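Long-range contacts in hypothetical protein Atu2144 (Agrobacterium tumefaciens, PDB 2ODF), which is of unknown function but belongs to the N-formylglutamate amidohydrolase family and so is probably a hydrolase of amide bonds: residues D59-L69 / V150-P158; V86-E94 / E203-R211. All blocks are in the same frame, centred on the assembly; numbering follows the deposited sequence.

Contact 1 (59-69 / 150-158) and contact 2 (86-94 / 203-211) have centres about 16 Å apart, and strand 149-156, central in the mixed sheet, links them. Contact 1 packs helix 62-73 on the strand; the His154 side chain, turned away from that helix, and Thr152 reach contact 2. There Thr152 CG2 lies 3.9 Å from Thr209 CG2, and the His154 ring packs against Asn90. Residues of both contacts also meet His33 and Glu32, giving a polar cluster of histidines and acids. Such a cluster is consistent with an active site like those of the zinc exopeptidases, to whose clan the family belongs.

Contact 1. Residues D59-L69 / V150-P158; sequences DPGALAVARLL and VVTIHSFTP
Asp59 and Ser155 carry the polar half of this contact. The backbone N of Ser155 donates to Asp59 OD2 at 2.9 Å, with an N-H...O angle of 153°, and reaches the oxygen from above the carboxylate plane. The same OD2 lies 3.4 Å from His154 CB, beside the root of that side chain. Asp59 CG stands anti to the carbonyl carbon, which carries the carboxylate across to the strand. A second bond runs in the same sense, again with Ser155 as donor: OG gives to Pro60 O at 2.7 Å. With chi1 at 72°, OG sits between its own N and C and can reach back to the turn. Serine suits this place because its hydroxyl is short enough to reach the Pro60 carbonyl while its own backbone N binds Asp59. Gly61, the N-cap residue with a positive phi, then lets the chain turn into the helix.

The apolar half belongs to Ile153, whose branches spread beneath helix 62-69. CG2 rests against the backbone carbonyl of Ala62, 3.4 Å from its O, and more loosely against Ala62 CB and Val65. CG1 packs on Ala66 CB at 4.1 Å, and CD1 extends to Leu69 CD1 at 3.7 Å. Alanine at 62 and 66, one turn apart, keeps the helix surface low, so the axes of helix 62-69 and strand 150-156 approach to 7.7 Å as they run roughly antiparallel, at 146°. Leucine at 69 is long enough to meet the far end of Ile153.

Asp59 OD1 makes a weak hydrogen bond to His33 and a long, weak ion pair with Arg84. The buried carboxylate is thus shared between a backbone amide and side chains of the neighbouring polar cluster, and the chemistry implies a turn joined to the strand by two hydrogen bonds from Ser155, followed by an apolar helix-on-sheet interface.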
# COMPACT_ATOMS: atom_id res chain seq x y z
N ASP A 59 9.12 18.43 8.39
CA ASP A 59 8.69 19.84 8.33
C ASP A 59 8.97 20.42 9.72
O ASP A 59 8.16 20.25 10.65
CB ASP A 59 7.19 19.95 8.05
CG ASP A 59 6.82 19.63 6.63
OD1 ASP A 59 7.64 19.02 5.88
OD2 ASP A 59 5.66 19.93 6.27
N PRO A 60 10.11 21.12 9.87
CA PRO A 60 10.41 21.71 11.18
C PRO A 60 9.33 22.70 11.60
O PRO A 60 8.87 23.50 10.77
CB PRO A 60 11.74 22.46 10.97
CG PRO A 60 12.16 22.21 9.59
CD PRO A 60 11.11 21.45 8.84
N GLY A 61 8.91 22.60 12.85
CA GLY A 61 7.91 23.50 13.40
C GLY A 61 6.48 22.99 13.26
O GLY A 61 5.63 23.41 14.00
N ALA A 62 6.23 22.12 12.28
CA ALA A 62 4.85 21.78 11.90
C ALA A 62 4.09 21.01 13.00
O ALA A 62 2.94 21.33 13.28
CB ALA A 62 4.84 21.01 10.56
N LEU A 63 4.70 19.99 13.59
CA LEU A 63 4.07 19.24 14.67
C LEU A 63 3.87 20.15 15.90
O LEU A 63 2.87 20.06 16.60
CB LEU A 63 4.93 18.02 15.05
CG LEU A 63 4.45 17.13 16.16
CD1 LEU A 63 3.04 16.65 15.81
CD2 LEU A 63 5.46 15.95 16.43
N ALA A 64 4.82 21.07 16.11
CA ALA A 64 4.79 21.93 17.28
C ALA A 64 3.60 22.86 17.17
O ALA A 64 2.86 23.03 18.15
CB ALA A 64 6.10 22.75 17.37
N VAL A 65 3.44 23.45 15.98
CA VAL A 65 2.29 24.29 15.66
C VAL A 65 1.00 23.49 15.72
O VAL A 65 0.03 23.95 16.29
CB VAL A 65 2.44 24.96 14.28
CG1 VAL A 65 1.10 25.56 13.82
CG2 VAL A 65 3.54 26.03 14.33
N ALA A 66 1.00 22.28 15.15
CA ALA A 66 -0.17 21.38 15.21
C ALA A 66 -0.63 21.05 16.63
O ALA A 66 -1.82 20.99 16.91
CB ALA A 66 0.10 20.12 14.42
N ARG A 67 0.32 20.80 17.50
CA ARG A 67 0.02 20.59 18.90
C ARG A 67 -0.66 21.79 19.55
O ARG A 67 -1.61 21.64 20.24
CB ARG A 67 1.26 20.14 19.66
CG ARG A 67 1.72 18.76 19.32
CD ARG A 67 2.91 18.36 20.07
NE ARG A 67 3.00 16.93 20.05
CZ ARG A 67 4.12 16.25 19.97
NH1 ARG A 67 5.26 16.87 19.91
NH2 ARG A 67 4.08 14.95 19.97
N LEU A 68 -0.14 22.97 19.25
CA LEU A 68 -0.70 24.20 19.81
C LEU A 68 -2.10 24.41 19.29
O LEU A 68 -3.00 24.75 20.06
CB LEU A 68 0.19 25.39 19.50
CG LEU A 68 1.54 25.36 20.19
CD1 LEU A 68 2.30 26.59 19.76
CD2 LEU A 68 1.43 25.29 21.71
N LEU A 69 -2.32 24.18 18.00
CA LEU A 69 -3.67 24.19 17.41
C LEU A 69 -4.62 23.13 17.98
O LEU A 69 -5.82 23.35 18.05
CB LEU A 69 -3.58 24.07 15.87
CG LEU A 69 -2.94 25.25 15.13
CD1 LEU A 69 -2.79 24.96 13.65
CD2 LEU A 69 -3.80 26.52 15.34
N VAL A 150 -11.12 18.81 7.90
CA VAL A 150 -9.80 18.16 7.77
C VAL A 150 -8.77 19.23 7.53
O VAL A 150 -8.81 19.92 6.53
CB VAL A 150 -9.79 17.11 6.63
CG1 VAL A 150 -8.37 16.43 6.48
CG2 VAL A 150 -10.88 16.07 6.90
N VAL A 151 -7.81 19.35 8.44
CA VAL A 151 -6.83 20.42 8.35
C VAL A 151 -5.47 19.79 8.45
O VAL A 151 -5.14 19.20 9.48
CB VAL A 151 -7.00 21.45 9.49
CG1 VAL A 151 -5.89 22.54 9.38
CG2 VAL A 151 -8.41 22.07 9.48
N THR A 152 -4.67 19.88 7.39
CA THR A 152 -3.29 19.40 7.43
C THR A 152 -2.30 20.56 7.65
O THR A 152 -2.50 21.70 7.18
CB THR A 152 -2.92 18.58 6.19
OG1 THR A 152 -2.64 19.44 5.09
CG2 THR A 152 -4.06 17.65 5.76
N ILE A 153 -1.23 20.26 8.38
CA ILE A 153 -0.25 21.27 8.79
C ILE A 153 1.13 20.91 8.28
O ILE A 153 1.67 19.84 8.60
CB ILE A 153 -0.17 21.39 10.35
CG1 ILE A 153 -1.55 21.65 10.98
CG2 ILE A 153 0.85 22.42 10.77
CD1 ILE A 153 -2.24 22.95 10.56
N HIS A 154 1.72 21.84 7.53
CA HIS A 154 3.00 21.66 6.87
C HIS A 154 3.87 22.91 7.08
O HIS A 154 3.35 24.01 7.33
CB HIS A 154 2.82 21.47 5.36
CG HIS A 154 2.29 20.13 4.97
ND1 HIS A 154 1.00 19.72 5.24
CD2 HIS A 154 2.88 19.09 4.33
CE1 HIS A 154 0.81 18.51 4.75
NE2 HIS A 154 1.95 18.09 4.22
N SER A 155 5.18 22.74 6.94
CA SER A 155 6.09 23.87 6.80
C SER A 155 6.95 23.70 5.58
O SER A 155 7.12 22.57 5.05
CB SER A 155 6.95 24.13 8.08
OG SER A 155 7.97 23.17 8.29
N PHE A 156 7.47 24.82 5.11
CA PHE A 156 8.27 24.86 3.91
C PHE A 156 9.49 25.73 4.11
O PHE A 156 9.53 26.64 4.94
CB PHE A 156 7.46 25.29 2.67
CG PHE A 156 6.90 26.70 2.73
CD1 PHE A 156 5.68 26.95 3.34
CD2 PHE A 156 7.58 27.76 2.14
CE1 PHE A 156 5.15 28.26 3.38
CE2 PHE A 156 7.05 29.08 2.19
CZ PHE A 156 5.82 29.30 2.79
N THR A 157 10.52 25.38 3.36
CA THR A 157 11.82 26.01 3.45
C THR A 157 11.81 27.40 2.78
O THR A 157 11.19 27.60 1.74
CB THR A 157 12.85 25.05 2.83
OG1 THR A 157 14.15 25.33 3.34
CG2 THR A 157 12.83 25.15 1.34
N PRO A 158 12.45 28.41 3.41
CA PRO A 158 12.43 29.75 2.81
C PRO A 158 13.15 29.90 1.47
O PRO A 158 12.76 30.75 0.69
CB PRO A 158 13.12 30.63 3.86
CG PRO A 158 13.21 29.83 5.10
CD PRO A 158 13.12 28.38 4.72

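Contact 2. Residues V86-E94 / E203-R211; sequences VYDCNRPPE and EDGVTHTLR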
# COMPACT_ATOMS: atom_id res chain seq x y z
N VAL A 86 11.61 8.00 4.55
CA VAL A 86 11.33 6.59 4.45
C VAL A 86 10.04 6.37 3.63
O VAL A 86 10.01 5.58 2.68
CB VAL A 86 11.25 5.90 5.83
CG1 VAL A 86 11.01 4.39 5.66
CG2 VAL A 86 12.57 6.12 6.59
N TYR A 87 8.99 7.10 3.98
CA TYR A 87 7.76 7.09 3.19
C TYR A 87 7.07 8.44 3.40
O TYR A 87 6.75 8.80 4.55
CB TYR A 87 6.80 5.92 3.54
CG TYR A 87 5.72 5.80 2.49
CD1 TYR A 87 4.76 6.80 2.34
CD2 TYR A 87 5.70 4.75 1.58
CE1 TYR A 87 3.81 6.75 1.33
CE2 TYR A 87 4.73 4.69 0.58
CZ TYR A 87 3.80 5.72 0.45
OH TYR A 87 2.83 5.72 -0.56
N ASP A 88 6.85 9.17 2.31
CA ASP A 88 6.13 10.44 2.36
C ASP A 88 4.64 10.14 2.35
O ASP A 88 4.06 9.84 1.31
CB ASP A 88 6.51 11.36 1.19
CG ASP A 88 5.94 12.77 1.34
OD1 ASP A 88 4.92 12.93 2.06
OD2 ASP A 88 6.51 13.70 0.74
N CYS A 89 4.03 10.19 3.53
CA CYS A 89 2.62 9.79 3.66
C CYS A 89 1.65 10.72 2.92
O CYS A 89 0.47 10.39 2.80
CB CYS A 89 2.26 9.66 5.11
SG CYS A 89 2.92 8.18 5.83
N ASN A 90 2.14 11.85 2.43
CA ASN A 90 1.33 12.71 1.57
C ASN A 90 1.53 12.36 0.09
O ASN A 90 1.31 13.20 -0.76
CB ASN A 90 1.66 14.21 1.80
CG ASN A 90 0.58 15.15 1.25
OD1 ASN A 90 -0.58 14.77 1.11
ND2 ASN A 90 0.95 16.39 0.98
N ARG A 91 1.96 11.13 -0.20
CA ARG A 91 2.13 10.64 -1.58
C ARG A 91 1.64 9.19 -1.70
O ARG A 91 1.87 8.40 -0.80
CB ARG A 91 3.59 10.66 -1.97
CG ARG A 91 4.21 12.05 -2.03
CD ARG A 91 3.65 12.93 -3.13
NE ARG A 91 4.42 14.16 -3.10
CZ ARG A 91 4.70 14.95 -4.13
NH1 ARG A 91 4.29 14.69 -5.37
NH2 ARG A 91 5.44 16.03 -3.90
N PRO A 92 0.97 8.85 -2.81
CA PRO A 92 0.61 7.46 -3.03
C PRO A 92 1.84 6.64 -3.45
O PRO A 92 2.83 7.22 -3.94
CB PRO A 92 -0.43 7.55 -4.16
CG PRO A 92 -0.06 8.77 -4.90
CD PRO A 92 0.48 9.71 -3.90
N PRO A 93 1.81 5.31 -3.24
CA PRO A 93 2.98 4.51 -3.51
C PRO A 93 3.41 4.46 -4.97
O PRO A 93 4.56 4.13 -5.23
CB PRO A 93 2.60 3.12 -2.96
CG PRO A 93 1.19 3.10 -2.81
CD PRO A 93 0.71 4.52 -2.66
N GLU A 94 2.51 4.82 -5.89
CA GLU A 94 2.80 4.96 -7.33
C GLU A 94 3.67 6.19 -7.63
O GLU A 94 4.36 6.22 -8.65
CB GLU A 94 1.48 4.97 -8.16
CG GLU A 94 0.09 5.41 -7.43
CD GLU A 94 -0.51 4.39 -6.41
OE1 GLU A 94 -0.13 4.53 -5.26
OE2 GLU A 94 -1.36 3.46 -6.69
N GLU A 203 -1.46 20.89 -8.28
CA GLU A 203 -0.64 20.65 -9.45
C GLU A 203 0.67 19.95 -9.13
O GLU A 203 1.20 19.23 -9.97
CB GLU A 203 -0.37 21.97 -10.16
CG GLU A 203 -1.64 22.63 -10.73
CD GLU A 203 -1.39 24.04 -11.25
OE1 GLU A 203 -0.19 24.40 -11.42
OE2 GLU A 203 -2.38 24.79 -11.49
N ASP A 204 1.17 20.14 -7.90
CA ASP A 204 2.45 19.57 -7.45
C ASP A 204 2.34 18.21 -6.75
O ASP A 204 3.33 17.66 -6.28
CB ASP A 204 3.14 20.58 -6.52
CG ASP A 204 3.28 21.94 -7.16
OD1 ASP A 204 4.01 22.03 -8.17
OD2 ASP A 204 2.67 22.92 -6.69
N GLY A 205 1.14 17.66 -6.68
CA GLY A 205 0.93 16.39 -6.00
C GLY A 205 0.94 16.51 -4.48
O GLY A 205 1.13 15.53 -3.77
N VAL A 206 0.70 17.70 -3.94
CA VAL A 206 0.76 17.85 -2.49
C VAL A 206 -0.61 17.79 -1.79
O VAL A 206 -0.66 17.97 -0.59
CB VAL A 206 1.46 19.18 -2.10
CG1 VAL A 206 2.90 19.16 -2.57
CG2 VAL A 206 0.70 20.41 -2.67
N THR A 207 -1.69 17.53 -2.52
CA THR A 207 -3.02 17.42 -1.88
C THR A 207 -3.52 15.97 -1.75
O THR A 207 -4.71 15.74 -1.61
CB THR A 207 -4.08 18.28 -2.60
OG1 THR A 207 -4.27 17.79 -3.93
CG2 THR A 207 -3.64 19.74 -2.61
N HIS A 208 -2.60 15.00 -1.73
CA HIS A 208 -2.98 13.57 -1.61
C HIS A 208 -3.87 13.29 -0.42
O HIS A 208 -4.95 12.70 -0.55
CB HIS A 208 -1.71 12.71 -1.52
CG HIS A 208 -1.97 11.24 -1.52
ND1 HIS A 208 -2.80 10.63 -2.44
CD2 HIS A 208 -1.52 10.26 -0.71
CE1 HIS A 208 -2.82 9.33 -2.19
NE2 HIS A 208 -2.04 9.08 -1.16
N THR A 209 -3.43 13.68 0.77
CA THR A 209 -4.20 13.46 1.99
C THR A 209 -5.64 14.05 1.93
O THR A 209 -6.60 13.43 2.39
CB THR A 209 -3.39 14.01 3.21
OG1 THR A 209 -2.16 13.24 3.33
CG2 THR A 209 -4.21 13.93 4.47
N LEU A 210 -5.77 15.24 1.36
CA LEU A 210 -7.09 15.84 1.13
C LEU A 210 -7.93 14.95 0.15
O LEU A 210 -9.11 14.68 0.39
CB LEU A 210 -6.93 17.25 0.55
CG LEU A 210 -6.09 18.26 1.37
CD1 LEU A 210 -6.03 19.63 0.66
CD2 LEU A 210 -6.64 18.32 2.81
N ARG A 211 -7.29 14.50 -0.92
CA ARG A 211 -7.93 13.60 -1.89
C ARG A 211 -8.39 12.29 -1.26
O ARG A 211 -9.44 11.77 -1.64
CB ARG A 211 -7.04 13.32 -3.10
CG ARG A 211 -6.79 14.53 -3.98
CD ARG A 211 -5.93 14.24 -5.19
NE ARG A 211 -5.83 15.45 -6.00
CZ ARG A 211 -5.04 15.59 -7.06
NH1 ARG A 211 -4.29 14.57 -7.47
NH2 ARG A 211 -5.01 16.75 -7.70
O HOH W 1 -2.63 16.75 1.40
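Asn90 reaches across to the turn before helix 208-213, and its side chain can be followed outward. CG lies anti to the backbone N (chi1 -163°), a torsion that extends the amide from CB toward residues 206-209. CG itself passes 3.6 Å from Val206 O. At the tip ND2 donates to Val206 O at 2.7 Å, with that oxygen close to the amide plane, and OD1 accepts from Thr209 N at 3.1 Å, the N-H...O angle being 169° and the donor almost in line with the C=O. A water donates to both OD1 and Val206 O. Asparagine suits the place because one flat group offers a donor and an acceptor to two backbone atoms. Its backbone O is buried 3.2 Å from His208 CB, with no polar partner in the model. Thr209 OG1 turns to Glu32 for its hydrogen bond.

Pro92 CD, its C-H bonds polarised by the adjacent ring nitrogen, sits over the flat His208 ring, 3.6 Å from the centroid, in a CH-pi contact. NE2 of His208 bonds to Tyr127 and ND1 to Glu116 of the second subunit, tying the contact to the dimer. Arg91 bends at chi2 (-66°), and Gly205 O lies over one face of its guanidinium; glycine suits 205 through its positive phi and the room it leaves NH1.

Asn90 N donates to Asp88 OD1, closing an Asx turn within the type I beta turn 88-91. A distant loop thus supplies an acceptor to a first-turn N-H of helix 208-213, beside the His33, Glu32 and His154 group, consistent with a family pocket.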